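Local structure of ADP-ribosylglycohydrolase (Thermus thermophilus, 2YZV) at residues S68-G73 / E287-A292; L16-G21 / L134-L139; R82-Y87 / E110-T115; R153-T158 / E163-T168; E185-L190 / W230-G235. The protein belongs to the ADP-ribosylglycohydrolase family and has an all-alpha fold, without strands, that binds two magnesium ions. All blocks are in the same frame, centred on the assembly; numbering follows the deposited sequence.

In the fold
All five contacts join helices of a single compact chain that has no strands. Contact 2 is the most central, about 6 Å from the centre of the chain, and it touches both contact 1 and contact 4. Contacts 1 and 2 interlock along the sequence: helix 4-26 and helix 57-72 come first, then their later partners, helix 135-141 and helix 283-298. Contact 3 falls within the span of both. Contact 4 follows it and touches it, and contact 5 comes next. The centres of contacts 3 and 5 lie about 36 Å apart, on opposite sides of the chain's centre. Contacts 1 and 2 tie early helices to later ones, while contacts 3 to 5 join helices closer in sequence.

Contact 1: residues S68-G73 / E287-A292; sequences SLLQRG and EALALA
L70 on helix 57-72 packs against L289 and A292 of helix 283-298 at the periphery of the all-helical fold, joining an early helix to the last one in the chain. One leucine supplies the whole of the first side of the contact. Its CG is placed beside the backbone N and anti to the carbonyl carbon (chi1 -68°), and together with an extended second torsion (chi2 172°) this aims the branched end at helix 283-298 as a fork. One prong, L70 CD1, lies 3.6 Å from L289 CD2 and 3.7 Å from A292 CB, so it rests between two residues that are three positions apart and share a face of helix 283-298. The other prong reaches past the alanine methyl to the backbone, with L70 CD2 3.7 Å from A292 C. A292 is thus straddled, its CB lying 3.8 Å from L70 CD2 as well. L289 takes part with a single methyl, and its side chain crosses that of L70 at an oblique angle. At A292 the small methyl group lets the leucine come down onto the main chain.

The same leucine also touches L293 and M296, extending the apolar strip along helix 283-298. On the far side of helix 283-298, A290 packs on L12 and F15 of helix 4-26. On helix 76-89, D78 takes a hydrogen bond from S68 OG and a salt bridge from R72. The arrangement is an apolar contact at the surface, between helix 57-72 and the last helix of an all-alpha fold.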
# COMPACT_ATOMS: atom_id res chain seq x y z
N SER A 68 2.01 6.22 -14.60
CA SER A 68 0.79 6.66 -15.26
C SER A 68 0.40 8.07 -14.79
O SER A 68 0.05 8.93 -15.61
CB SER A 68 -0.36 5.69 -14.96
OG SER A 68 -1.54 6.05 -15.66
N LEU A 69 0.46 8.30 -13.48
CA LEU A 69 0.10 9.60 -12.92
C LEU A 69 1.01 10.72 -13.42
O LEU A 69 0.56 11.82 -13.74
CB LEU A 69 0.16 9.54 -11.39
CG LEU A 69 -0.87 8.63 -10.72
CD1 LEU A 69 -0.56 8.48 -9.24
CD2 LEU A 69 -2.26 9.20 -10.92
N LEU A 70 2.31 10.43 -13.49
CA LEU A 70 3.27 11.42 -13.95
C LEU A 70 3.17 11.72 -15.43
O LEU A 70 3.45 12.84 -15.86
CB LEU A 70 4.69 10.95 -13.62
CG LEU A 70 5.05 10.90 -12.13
CD1 LEU A 70 6.42 10.24 -11.95
CD2 LEU A 70 5.05 12.31 -11.55
N GLN A 71 2.75 10.73 -16.22
CA GLN A 71 2.65 10.94 -17.67
C GLN A 71 1.31 11.48 -18.15
O GLN A 71 1.24 12.08 -19.23
CB GLN A 71 2.96 9.64 -18.41
CG GLN A 71 3.27 9.85 -19.89
CD GLN A 71 3.43 8.55 -20.65
OE1 GLN A 71 2.46 7.82 -20.87
NE2 GLN A 71 4.66 8.25 -21.07
N ARG A 72 0.24 11.29 -17.38
CA ARG A 72 -1.06 11.79 -17.82
C ARG A 72 -2.11 12.01 -16.74
O ARG A 72 -3.30 11.80 -16.98
CB ARG A 72 -1.62 10.88 -18.91
CG ARG A 72 -1.59 9.41 -18.57
CD ARG A 72 -1.17 8.60 -19.78
NE ARG A 72 -2.04 8.82 -20.93
CZ ARG A 72 -1.86 8.27 -22.12
NH1 ARG A 72 -0.84 7.45 -22.33
NH2 ARG A 72 -2.71 8.53 -23.11
N GLY A 73 -1.66 12.45 -15.57
CA GLY A 73 -2.58 12.71 -14.47
C GLY A 73 -3.38 11.47 -14.10
O GLY A 73 -2.89 10.35 -14.24
N GLU A 287 12.90 6.57 -5.71
CA GLU A 287 13.15 7.86 -5.07
C GLU A 287 12.84 8.97 -6.06
O GLU A 287 12.23 9.98 -5.71
CB GLU A 287 14.61 7.95 -4.61
CG GLU A 287 14.94 7.02 -3.46
CD GLU A 287 16.42 7.03 -3.13
OE1 GLU A 287 17.23 6.63 -3.99
OE2 GLU A 287 16.77 7.42 -1.99
N ALA A 288 13.26 8.77 -7.31
CA ALA A 288 13.01 9.75 -8.37
C ALA A 288 11.51 9.90 -8.61
O ALA A 288 11.01 11.02 -8.74
CB ALA A 288 13.71 9.31 -9.65
N LEU A 289 10.80 8.78 -8.66
CA LEU A 289 9.35 8.83 -8.88
C LEU A 289 8.64 9.53 -7.73
O LEU A 289 7.76 10.36 -7.96
CB LEU A 289 8.78 7.41 -9.03
CG LEU A 289 9.10 6.64 -10.32
CD1 LEU A 289 8.65 5.19 -10.18
CD2 LEU A 289 8.41 7.31 -11.50
N ALA A 290 9.01 9.19 -6.50
CA ALA A 290 8.38 9.79 -5.32
C ALA A 290 8.54 11.31 -5.33
O ALA A 290 7.59 12.04 -5.06
CB ALA A 290 8.99 9.22 -4.05
N LEU A 291 9.75 11.77 -5.65
CA LEU A 291 10.00 13.21 -5.70
C LEU A 291 9.22 13.86 -6.83
O LEU A 291 8.68 14.96 -6.66
CB LEU A 291 11.50 13.48 -5.87
CG LEU A 291 12.35 13.20 -4.62
CD1 LEU A 291 13.83 13.38 -4.95
CD2 LEU A 291 11.94 14.15 -3.51
N ALA A 292 9.14 13.19 -7.97
CA ALA A 292 8.40 13.73 -9.11
C ALA A 292 6.92 13.86 -8.77
O ALA A 292 6.28 14.87 -9.07
CB ALA A 292 8.59 12.82 -10.33

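Contact 2: residues L16-G21 / L134-L139; sequences LGLAVG and LAPLVL
L18 holds its CG anti to the backbone N (chi1 -174°) and its chain extended again at the next bond (chi2 170°), and this extended form carries CD1 across from helix 4-26 to A135 and P136 on helix 135-141. The methyl CD1 does all the touching from its side. It faces the methyl of the alanine, with L18 CD1 4.1 Å from A135 CB, and approaches the proline ring at the carbon bonded to its nitrogen, where L18 CD1 and P136 CD are 4.5 Å apart. Both are loose van der Waals contacts, and the nearest CA atoms, those of L18 and A135, are 7.7 Å apart.

Helix 57-72 fills in beside the pair: L18 also lies on T59 and A62, while P136 lies on A66. The side chain of L18 is about 9 Å from a bound magnesium ion. For the backbone at A135, one polar anchor is Q261 OE1 on helix 252-267, bound by A135 N. Within this buried contact only carbon meets carbon, so it is probably held by its apolar surroundings, not by directional bonds.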
# COMPACT_ATOMS: atom_id res chain seq x y z
N LEU A 16 9.02 4.37 -0.75
CA LEU A 16 10.05 3.36 -0.51
C LEU A 16 9.60 2.37 0.56
O LEU A 16 9.91 1.18 0.47
CB LEU A 16 11.36 4.03 -0.09
CG LEU A 16 12.29 4.57 -1.19
CD1 LEU A 16 12.88 3.41 -1.96
CD2 LEU A 16 11.54 5.51 -2.11
N GLY A 17 8.86 2.85 1.55
CA GLY A 17 8.38 1.97 2.61
C GLY A 17 7.48 0.88 2.04
O GLY A 17 7.47 -0.25 2.53
N LEU A 18 6.71 1.23 1.02
CA LEU A 18 5.81 0.28 0.37
C LEU A 18 6.63 -0.89 -0.17
O LEU A 18 6.33 -2.05 0.11
CB LEU A 18 5.07 0.98 -0.77
CG LEU A 18 3.96 0.26 -1.56
CD1 LEU A 18 3.26 1.28 -2.43
CD2 LEU A 18 4.53 -0.87 -2.41
N ALA A 19 7.67 -0.57 -0.93
CA ALA A 19 8.54 -1.59 -1.53
C ALA A 19 9.33 -2.38 -0.49
O ALA A 19 9.54 -3.58 -0.64
CB ALA A 19 9.48 -0.94 -2.54
N VAL A 20 9.80 -1.69 0.54
CA VAL A 20 10.55 -2.35 1.61
C VAL A 20 9.65 -3.39 2.28
O VAL A 20 10.07 -4.52 2.51
CB VAL A 20 11.04 -1.32 2.65
CG1 VAL A 20 11.49 -2.02 3.92
CG2 VAL A 20 12.18 -0.50 2.07
N GLY A 21 8.41 -3.01 2.56
CA GLY A 21 7.47 -3.93 3.19
C GLY A 21 7.12 -5.11 2.31
O GLY A 21 6.99 -6.23 2.79
N LEU A 134 -1.50 2.01 -3.42
CA LEU A 134 -2.02 3.36 -3.18
C LEU A 134 -1.11 4.59 -3.08
O LEU A 134 -1.39 5.61 -3.71
CB LEU A 134 -2.90 3.33 -1.92
CG LEU A 134 -4.38 3.71 -2.01
CD1 LEU A 134 -4.77 4.38 -0.70
CD2 LEU A 134 -4.65 4.66 -3.17
N ALA A 135 -0.05 4.52 -2.27
CA ALA A 135 0.85 5.65 -2.05
C ALA A 135 1.09 6.63 -3.21
O ALA A 135 0.95 7.84 -3.03
CB ALA A 135 2.20 5.14 -1.52
N PRO A 136 1.46 6.13 -4.40
CA PRO A 136 1.69 7.05 -5.52
C PRO A 136 0.55 8.05 -5.77
O PRO A 136 0.80 9.22 -6.06
CB PRO A 136 1.89 6.10 -6.70
CG PRO A 136 2.54 4.91 -6.06
CD PRO A 136 1.71 4.73 -4.81
N LEU A 137 -0.69 7.58 -5.65
CA LEU A 137 -1.84 8.45 -5.87
C LEU A 137 -1.89 9.58 -4.85
O LEU A 137 -2.11 10.74 -5.22
CB LEU A 137 -3.14 7.66 -5.80
CG LEU A 137 -4.43 8.48 -5.88
CD1 LEU A 137 -4.48 9.24 -7.21
CD2 LEU A 137 -5.63 7.56 -5.76
N VAL A 138 -1.69 9.25 -3.58
CA VAL A 138 -1.73 10.27 -2.54
C VAL A 138 -0.56 11.24 -2.64
O VAL A 138 -0.70 12.43 -2.36
CB VAL A 138 -1.76 9.62 -1.13
CG1 VAL A 138 -1.76 10.69 -0.05
CG2 VAL A 138 -3.00 8.74 -0.99
N LEU A 139 0.60 10.74 -3.05
CA LEU A 139 1.77 11.62 -3.19
C LEU A 139 1.52 12.73 -4.19
O LEU A 139 1.91 13.88 -3.96
CB LEU A 139 3.00 10.81 -3.61
CG LEU A 139 3.99 10.42 -2.51
CD1 LEU A 139 3.30 9.58 -1.45
CD2 LEU A 139 5.14 9.65 -3.13

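Contact 3: residues R82-Y87 / E110-T115; sequences RYLRWY and ERYAAT
The hydroxyl of Y112 is gripped by two charged groups of helix 76-89, D81 OD1 and K77 NZ, which probably helps to fix its ring beside L84, a residue of that same helix. The methyl L84 CD2 approaches the ring obliquely, 4.3 Å from Y112 CD2. The same methyl meets the next residue along helix 105-115 more closely, with L84 CD2 3.9 Å from A113 CB. L84 has CG anti to the backbone N (chi1 -180°), which points it toward helix 105-115.

One turn further along helix 76-89, Y87 comes up against E110. The carboxylate oxygen E110 OE2 sits at the edge of the tyrosine ring, close to its plane, 3.5 Å from Y87 CE2. The planes of ring and carboxylate are 66° apart. E110 is bent at its second torsion, which folds the carboxylate back toward the tyrosine, and its charge is met by a salt bridge from OE1 to R88 NH2.

These pairs lie between two helices at the surface of the all-alpha fold. Over segments 82-87 and 110-115 the N-to-C directions make an angle of 113°, and the axes approach to 10.4 Å. Y87 also lies on R106 and L109, and Y83 on L109, so the packing continues back along helix 105-115.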
# COMPACT_ATOMS: atom_id res chain seq x y z
N ARG A 82 -1.19 -0.07 -18.73
CA ARG A 82 0.10 -0.41 -18.14
C ARG A 82 0.05 -1.71 -17.34
O ARG A 82 0.96 -2.53 -17.47
CB ARG A 82 0.59 0.74 -17.25
CG ARG A 82 0.87 2.03 -18.00
CD ARG A 82 1.27 3.14 -17.04
NE ARG A 82 1.38 4.44 -17.70
CZ ARG A 82 2.37 4.79 -18.52
NH1 ARG A 82 3.36 3.94 -18.79
NH2 ARG A 82 2.37 5.99 -19.07
N TYR A 83 -0.98 -1.90 -16.52
CA TYR A 83 -1.08 -3.14 -15.75
C TYR A 83 -1.15 -4.33 -16.70
O TYR A 83 -0.51 -5.35 -16.48
CB TYR A 83 -2.34 -3.17 -14.86
CG TYR A 83 -2.44 -2.10 -13.79
CD1 TYR A 83 -1.30 -1.59 -13.16
CD2 TYR A 83 -3.68 -1.64 -13.37
CE1 TYR A 83 -1.41 -0.64 -12.15
CE2 TYR A 83 -3.80 -0.70 -12.36
CZ TYR A 83 -2.67 -0.20 -11.76
OH TYR A 83 -2.80 0.74 -10.75
N LEU A 84 -1.96 -4.19 -17.75
CA LEU A 84 -2.14 -5.25 -18.73
C LEU A 84 -0.83 -5.56 -19.44
O LEU A 84 -0.49 -6.73 -19.65
CB LEU A 84 -3.20 -4.83 -19.76
CG LEU A 84 -3.52 -5.83 -20.87
CD1 LEU A 84 -4.07 -7.12 -20.27
CD2 LEU A 84 -4.54 -5.22 -21.83
N ARG A 85 -0.10 -4.51 -19.80
CA ARG A 85 1.17 -4.66 -20.49
C ARG A 85 2.18 -5.39 -19.60
O ARG A 85 3.00 -6.16 -20.09
CB ARG A 85 1.70 -3.28 -20.89
CG ARG A 85 2.95 -3.28 -21.75
CD ARG A 85 3.08 -1.95 -22.47
NE ARG A 85 2.96 -0.82 -21.55
CZ ARG A 85 2.81 0.44 -21.93
NH1 ARG A 85 2.76 0.75 -23.22
NH2 ARG A 85 2.71 1.41 -21.03
N TRP A 86 2.10 -5.14 -18.30
CA TRP A 86 3.00 -5.79 -17.35
C TRP A 86 2.54 -7.22 -17.09
O TRP A 86 3.35 -8.12 -16.90
CB TRP A 86 3.03 -5.00 -16.03
CG TRP A 86 3.68 -5.74 -14.90
CD1 TRP A 86 3.07 -6.57 -13.99
CD2 TRP A 86 5.08 -5.75 -14.57
NE1 TRP A 86 4.00 -7.09 -13.12
CE2 TRP A 86 5.24 -6.60 -13.45
CE3 TRP A 86 6.21 -5.12 -15.11
CZ2 TRP A 86 6.49 -6.84 -12.87
CZ3 TRP A 86 7.45 -5.36 -14.53
CH2 TRP A 86 7.58 -6.21 -13.42
N TYR A 87 1.22 -7.41 -17.09
CA TYR A 87 0.62 -8.72 -16.86
C TYR A 87 0.94 -9.69 -18.00
O TYR A 87 1.23 -10.86 -17.76
CB TYR A 87 -0.89 -8.57 -16.71
CG TYR A 87 -1.65 -9.88 -16.65
CD1 TYR A 87 -1.40 -10.80 -15.63
CD2 TYR A 87 -2.62 -10.19 -17.60
CE1 TYR A 87 -2.11 -12.00 -15.56
CE2 TYR A 87 -3.33 -11.39 -17.54
CZ TYR A 87 -3.07 -12.29 -16.51
OH TYR A 87 -3.78 -13.47 -16.44
N GLU A 110 -8.26 -9.01 -17.99
CA GLU A 110 -8.80 -9.62 -19.20
C GLU A 110 -10.17 -9.04 -19.53
O GLU A 110 -10.57 -8.99 -20.70
CB GLU A 110 -8.89 -11.14 -19.05
CG GLU A 110 -7.54 -11.85 -18.98
CD GLU A 110 -6.72 -11.68 -20.25
OE1 GLU A 110 -7.27 -11.24 -21.28
OE2 GLU A 110 -5.51 -12.00 -20.22
N ARG A 111 -10.89 -8.60 -18.51
CA ARG A 111 -12.20 -7.99 -18.72
C ARG A 111 -11.97 -6.67 -19.46
O ARG A 111 -12.66 -6.35 -20.42
CB ARG A 111 -12.90 -7.73 -17.37
CG ARG A 111 -14.26 -7.06 -17.47
CD ARG A 111 -14.92 -6.93 -16.10
NE ARG A 111 -15.37 -8.21 -15.56
CZ ARG A 111 -14.87 -8.80 -14.47
NH1 ARG A 111 -13.89 -8.24 -13.79
NH2 ARG A 111 -15.37 -9.96 -14.06
N TYR A 112 -10.98 -5.91 -19.00
CA TYR A 112 -10.64 -4.64 -19.63
C TYR A 112 -10.16 -4.87 -21.07
O TYR A 112 -10.57 -4.15 -21.99
CB TYR A 112 -9.53 -3.93 -18.84
CG TYR A 112 -8.94 -2.76 -19.58
CD1 TYR A 112 -9.71 -1.63 -19.85
CD2 TYR A 112 -7.63 -2.79 -20.06
CE1 TYR A 112 -9.20 -0.56 -20.58
CE2 TYR A 112 -7.10 -1.73 -20.79
CZ TYR A 112 -7.89 -0.62 -21.05
OH TYR A 112 -7.39 0.43 -21.78
N ALA A 113 -9.31 -5.86 -21.25
CA ALA A 113 -8.78 -6.17 -22.57
C ALA A 113 -9.88 -6.48 -23.57
O ALA A 113 -9.76 -6.15 -24.75
CB ALA A 113 -7.80 -7.34 -22.48
N ALA A 114 -10.96 -7.10 -23.10
CA ALA A 114 -12.05 -7.47 -23.99
C ALA A 114 -13.15 -6.43 -24.16
O ALA A 114 -13.77 -6.35 -25.23
CB ALA A 114 -12.66 -8.78 -23.52
N THR A 115 -13.39 -5.63 -23.13
CA THR A 115 -14.46 -4.64 -23.17
C THR A 115 -14.06 -3.17 -23.23
O THR A 115 -14.87 -2.33 -23.62
CB THR A 115 -15.40 -4.78 -21.95
OG1 THR A 115 -14.70 -4.38 -20.77
CG2 THR A 115 -15.85 -6.23 -21.81

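Contact 4: residues R153-T158 / E163-T168; sequences RAARTT and EALEAT
A155 and R156, on helix 147-156, meet L165 and T168 of helix 162-179, and the contacts between the two helices are van der Waals ones. L165 provides most of them. Its methyl CD2 sits against both residues of the earlier helix, 3.7 Å from A155 CB and 3.5 Å from R156 CG, while L165 CD1 lies 3.8 Å from R156 CG. The arginine thus meets the leucine with the base of its chain, the two side chains crossing at a slant. A155 pushes its methyl between L165 and T168: A155 CB is 3.6 Å from T168 OG1, and at 4.0 Å from both T168 CB and T168 CG2. P130 of helix 129-132 touches both A155 and T168.

The hydrogen bonds made by T168 and by T157 OG1 each stay within their own segment. With OG1 beside its backbone N (chi1 -58°), T168 turns the hydroxyl back to its own helix, where it donates to A164 O over 2.8 Å. That oxygen also takes the backbone bond from T168 N, and the two donors reach it from opposite faces of the carbonyl plane. In the other segment, T157 OG1 donates to A154 O over 2.9 Å, and R133 NH2 binds the same oxygen as well as T158 OG1.

The charged end of R156 makes a cation-pi contact with Y119. The threonine hydroxyl can probably lie against an alanine methyl in a buried place because its hydrogen is spent on A164 O, and the arginine lends its aliphatic base to the apolar contact.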
# COMPACT_ATOMS: atom_id res chain seq x y z
N ARG A 153 -11.86 5.34 -7.36
CA ARG A 153 -11.76 5.04 -8.78
C ARG A 153 -10.51 4.21 -9.07
O ARG A 153 -10.54 3.29 -9.88
CB ARG A 153 -11.75 6.35 -9.59
CG ARG A 153 -13.11 7.03 -9.62
CD ARG A 153 -13.02 8.46 -10.14
NE ARG A 153 -12.54 8.52 -11.51
CZ ARG A 153 -12.13 9.65 -12.10
NH1 ARG A 153 -12.14 10.78 -11.42
NH2 ARG A 153 -11.70 9.63 -13.36
N ALA A 154 -9.41 4.53 -8.38
CA ALA A 154 -8.16 3.79 -8.57
C ALA A 154 -8.32 2.34 -8.12
O ALA A 154 -7.68 1.43 -8.67
CB ALA A 154 -7.03 4.46 -7.80
N ALA A 155 -9.16 2.12 -7.12
CA ALA A 155 -9.38 0.77 -6.63
C ALA A 155 -10.29 0.02 -7.59
O ALA A 155 -10.07 -1.16 -7.87
CB ALA A 155 -10.02 0.81 -5.24
N ARG A 156 -11.30 0.72 -8.10
CA ARG A 156 -12.30 0.13 -9.00
C ARG A 156 -11.76 -0.45 -10.29
O ARG A 156 -12.44 -1.23 -10.95
CB ARG A 156 -13.38 1.17 -9.31
CG ARG A 156 -14.34 1.41 -8.15
CD ARG A 156 -15.35 2.49 -8.50
NE ARG A 156 -16.08 2.14 -9.72
CZ ARG A 156 -16.26 2.96 -10.74
NH1 ARG A 156 -15.76 4.20 -10.69
NH2 ARG A 156 -16.92 2.56 -11.82
N THR A 157 -10.53 -0.08 -10.66
CA THR A 157 -9.95 -0.63 -11.88
C THR A 157 -9.80 -2.14 -11.78
O THR A 157 -9.96 -2.85 -12.78
CB THR A 157 -8.55 -0.02 -12.16
OG1 THR A 157 -7.71 -0.19 -11.02
CG2 THR A 157 -8.68 1.46 -12.50
N THR A 158 -9.52 -2.64 -10.58
CA THR A 158 -9.32 -4.08 -10.39
C THR A 158 -10.19 -4.75 -9.33
O THR A 158 -10.34 -5.97 -9.33
CB THR A 158 -7.85 -4.38 -10.04
OG1 THR A 158 -7.51 -3.70 -8.83
CG2 THR A 158 -6.93 -3.91 -11.17
N GLU A 163 -16.32 -3.18 0.55
CA GLU A 163 -15.32 -3.06 1.59
C GLU A 163 -13.92 -2.77 1.09
O GLU A 163 -13.12 -2.16 1.80
CB GLU A 163 -15.30 -4.31 2.49
CG GLU A 163 -15.02 -5.62 1.77
CD GLU A 163 -16.29 -6.35 1.35
OE1 GLU A 163 -17.08 -5.77 0.57
OE2 GLU A 163 -16.50 -7.50 1.80
N ALA A 164 -13.61 -3.19 -0.14
CA ALA A 164 -12.29 -2.91 -0.70
C ALA A 164 -12.22 -1.45 -1.11
O ALA A 164 -11.22 -0.77 -0.89
CB ALA A 164 -12.02 -3.81 -1.89
N LEU A 165 -13.30 -0.95 -1.71
CA LEU A 165 -13.34 0.44 -2.12
C LEU A 165 -13.24 1.35 -0.89
O LEU A 165 -12.47 2.31 -0.88
CB LEU A 165 -14.64 0.73 -2.88
CG LEU A 165 -14.83 -0.13 -4.13
CD1 LEU A 165 -16.05 0.35 -4.90
CD2 LEU A 165 -13.60 -0.07 -5.02
N GLU A 166 -14.00 1.03 0.16
CA GLU A 166 -13.98 1.85 1.37
C GLU A 166 -12.65 1.76 2.10
O GLU A 166 -12.18 2.75 2.66
CB GLU A 166 -15.12 1.43 2.30
CG GLU A 166 -16.50 1.62 1.70
CD GLU A 166 -17.60 1.15 2.63
OE1 GLU A 166 -17.34 0.25 3.45
OE2 GLU A 166 -18.73 1.68 2.52
N ALA A 167 -12.04 0.58 2.12
CA ALA A 167 -10.75 0.41 2.79
C ALA A 167 -9.71 1.28 2.09
O ALA A 167 -8.81 1.83 2.73
CB ALA A 167 -10.32 -1.05 2.76
N THR A 168 -9.83 1.40 0.77
CA THR A 168 -8.91 2.21 -0.00
C THR A 168 -9.08 3.68 0.36
O THR A 168 -8.11 4.42 0.49
CB THR A 168 -9.12 2.01 -1.52
OG1 THR A 168 -8.97 0.62 -1.83
CG2 THR A 168 -8.10 2.82 -2.32

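Contact 5: residues E185-L190 / W230-G235; sequences EALLAL and WAFARG
The fork of L188 closes on helix 221-234 with one prong at each of two neighbouring residues. The L188 CD1 methyl sits on the shallow surface of A233, 3.7 Å from its CB and 4.0 Å from its CA, beside the larger projection of F232. The second prong comes to the edge of the phenylalanine ring, near its plane, where L188 CD2 is 4.0 Å from F232 CD2.

F232 is the large projection from the other side. Its CG stands anti to the backbone N (chi1 -179°), and the ring extends to L187. There L187 CD1 lies 3.9 Å from both F232 CE2 and F232 CZ, approaching the ring obliquely, with the two side chains crossing at about a right angle. L188 thus meets the ring at its edge near CD2, and L187 comes in near CE2 and CZ.

Segments 185-189 and 230-234 run close to antiparallel, at 152° with axes 10.9 Å apart, as a helical pair on one flank of the all-alpha fold. Y266 of helix 252-267 packs edge-to-face with F232 and also touches L187. K184 makes a cation-pi contact with the F232 ring and is hydrogen-bonded to F232 O through NZ.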
# COMPACT_ATOMS: atom_id res chain seq x y z
N GLU A 185 -1.89 9.11 17.29
CA GLU A 185 -3.18 9.03 17.95
C GLU A 185 -4.33 9.48 17.04
O GLU A 185 -5.40 8.88 17.04
CB GLU A 185 -3.18 9.86 19.24
CG GLU A 185 -2.72 11.29 19.04
CD GLU A 185 -1.23 11.50 19.32
OE1 GLU A 185 -0.42 10.58 19.06
OE2 GLU A 185 -0.87 12.59 19.80
N ALA A 186 -4.10 10.54 16.28
CA ALA A 186 -5.12 11.06 15.37
C ALA A 186 -5.38 10.08 14.23
O ALA A 186 -6.52 9.85 13.83
CB ALA A 186 -4.69 12.41 14.81
N LEU A 187 -4.30 9.50 13.71
CA LEU A 187 -4.42 8.54 12.62
C LEU A 187 -5.23 7.32 13.05
O LEU A 187 -6.15 6.90 12.35
CB LEU A 187 -3.02 8.10 12.16
CG LEU A 187 -2.20 9.25 11.56
CD1 LEU A 187 -0.74 8.83 11.39
CD2 LEU A 187 -2.81 9.66 10.22
N LEU A 188 -4.91 6.77 14.21
CA LEU A 188 -5.62 5.60 14.71
C LEU A 188 -7.06 5.89 15.14
O LEU A 188 -7.90 5.00 15.12
CB LEU A 188 -4.84 4.98 15.88
CG LEU A 188 -3.43 4.52 15.51
CD1 LEU A 188 -2.71 4.03 16.77
CD2 LEU A 188 -3.50 3.42 14.46
N ALA A 189 -7.35 7.14 15.50
CA ALA A 189 -8.70 7.49 15.92
C ALA A 189 -9.67 7.48 14.73
O ALA A 189 -10.87 7.30 14.91
CB ALA A 189 -8.71 8.86 16.60
N LEU A 190 -9.14 7.67 13.52
CA LEU A 190 -9.96 7.63 12.31
C LEU A 190 -11.28 8.38 12.47
O LEU A 190 -12.33 7.93 12.00
CB LEU A 190 -10.26 6.16 11.96
CG LEU A 190 -9.02 5.33 11.58
CD1 LEU A 190 -9.25 3.85 11.82
CD2 LEU A 190 -8.70 5.60 10.11
N TRP A 230 -2.58 -2.33 13.23
CA TRP A 230 -2.13 -2.95 14.48
C TRP A 230 -0.62 -2.81 14.60
O TRP A 230 -0.10 -2.42 15.65
CB TRP A 230 -2.52 -4.43 14.49
CG TRP A 230 -1.80 -5.22 15.53
CD1 TRP A 230 -2.06 -5.26 16.87
CD2 TRP A 230 -0.67 -6.07 15.32
NE1 TRP A 230 -1.16 -6.08 17.51
CE2 TRP A 230 -0.29 -6.59 16.57
CE3 TRP A 230 0.07 -6.44 14.18
CZ2 TRP A 230 0.80 -7.46 16.73
CZ3 TRP A 230 1.15 -7.31 14.34
CH2 TRP A 230 1.50 -7.81 15.61
N ALA A 231 0.10 -3.15 13.53
CA ALA A 231 1.56 -3.08 13.54
C ALA A 231 2.02 -1.64 13.76
O ALA A 231 3.02 -1.40 14.43
CB ALA A 231 2.11 -3.62 12.22
N PHE A 232 1.29 -0.70 13.17
CA PHE A 232 1.62 0.71 13.31
C PHE A 232 1.39 1.15 14.76
O PHE A 232 2.20 1.87 15.34
CB PHE A 232 0.77 1.54 12.34
CG PHE A 232 1.05 3.02 12.39
CD1 PHE A 232 2.34 3.51 12.18
CD2 PHE A 232 0.02 3.92 12.61
CE1 PHE A 232 2.59 4.89 12.18
CE2 PHE A 232 0.25 5.30 12.62
CZ PHE A 232 1.54 5.79 12.40
N ALA A 233 0.29 0.70 15.34
CA ALA A 233 -0.04 1.06 16.72
C ALA A 233 0.96 0.51 17.73
O ALA A 233 1.34 1.20 18.68
CB ALA A 233 -1.44 0.58 17.06
N ARG A 234 1.39 -0.73 17.54
CA ARG A 234 2.31 -1.36 18.49
C ARG A 234 3.79 -1.09 18.24
O ARG A 234 4.58 -1.11 19.18
CB ARG A 234 2.07 -2.87 18.53
CG ARG A 234 0.64 -3.26 18.86
CD ARG A 234 0.13 -2.57 20.12
NE ARG A 234 -1.27 -2.92 20.38
CZ ARG A 234 -2.12 -2.15 21.06
NH1 ARG A 234 -1.71 -0.99 21.55
NH2 ARG A 234 -3.38 -2.54 21.22
N GLY A 235 4.17 -0.84 16.99
CA GLY A 235 5.56 -0.56 16.70
C GLY A 235 5.95 0.83 17.18
O GLY A 235 5.21 1.78 16.97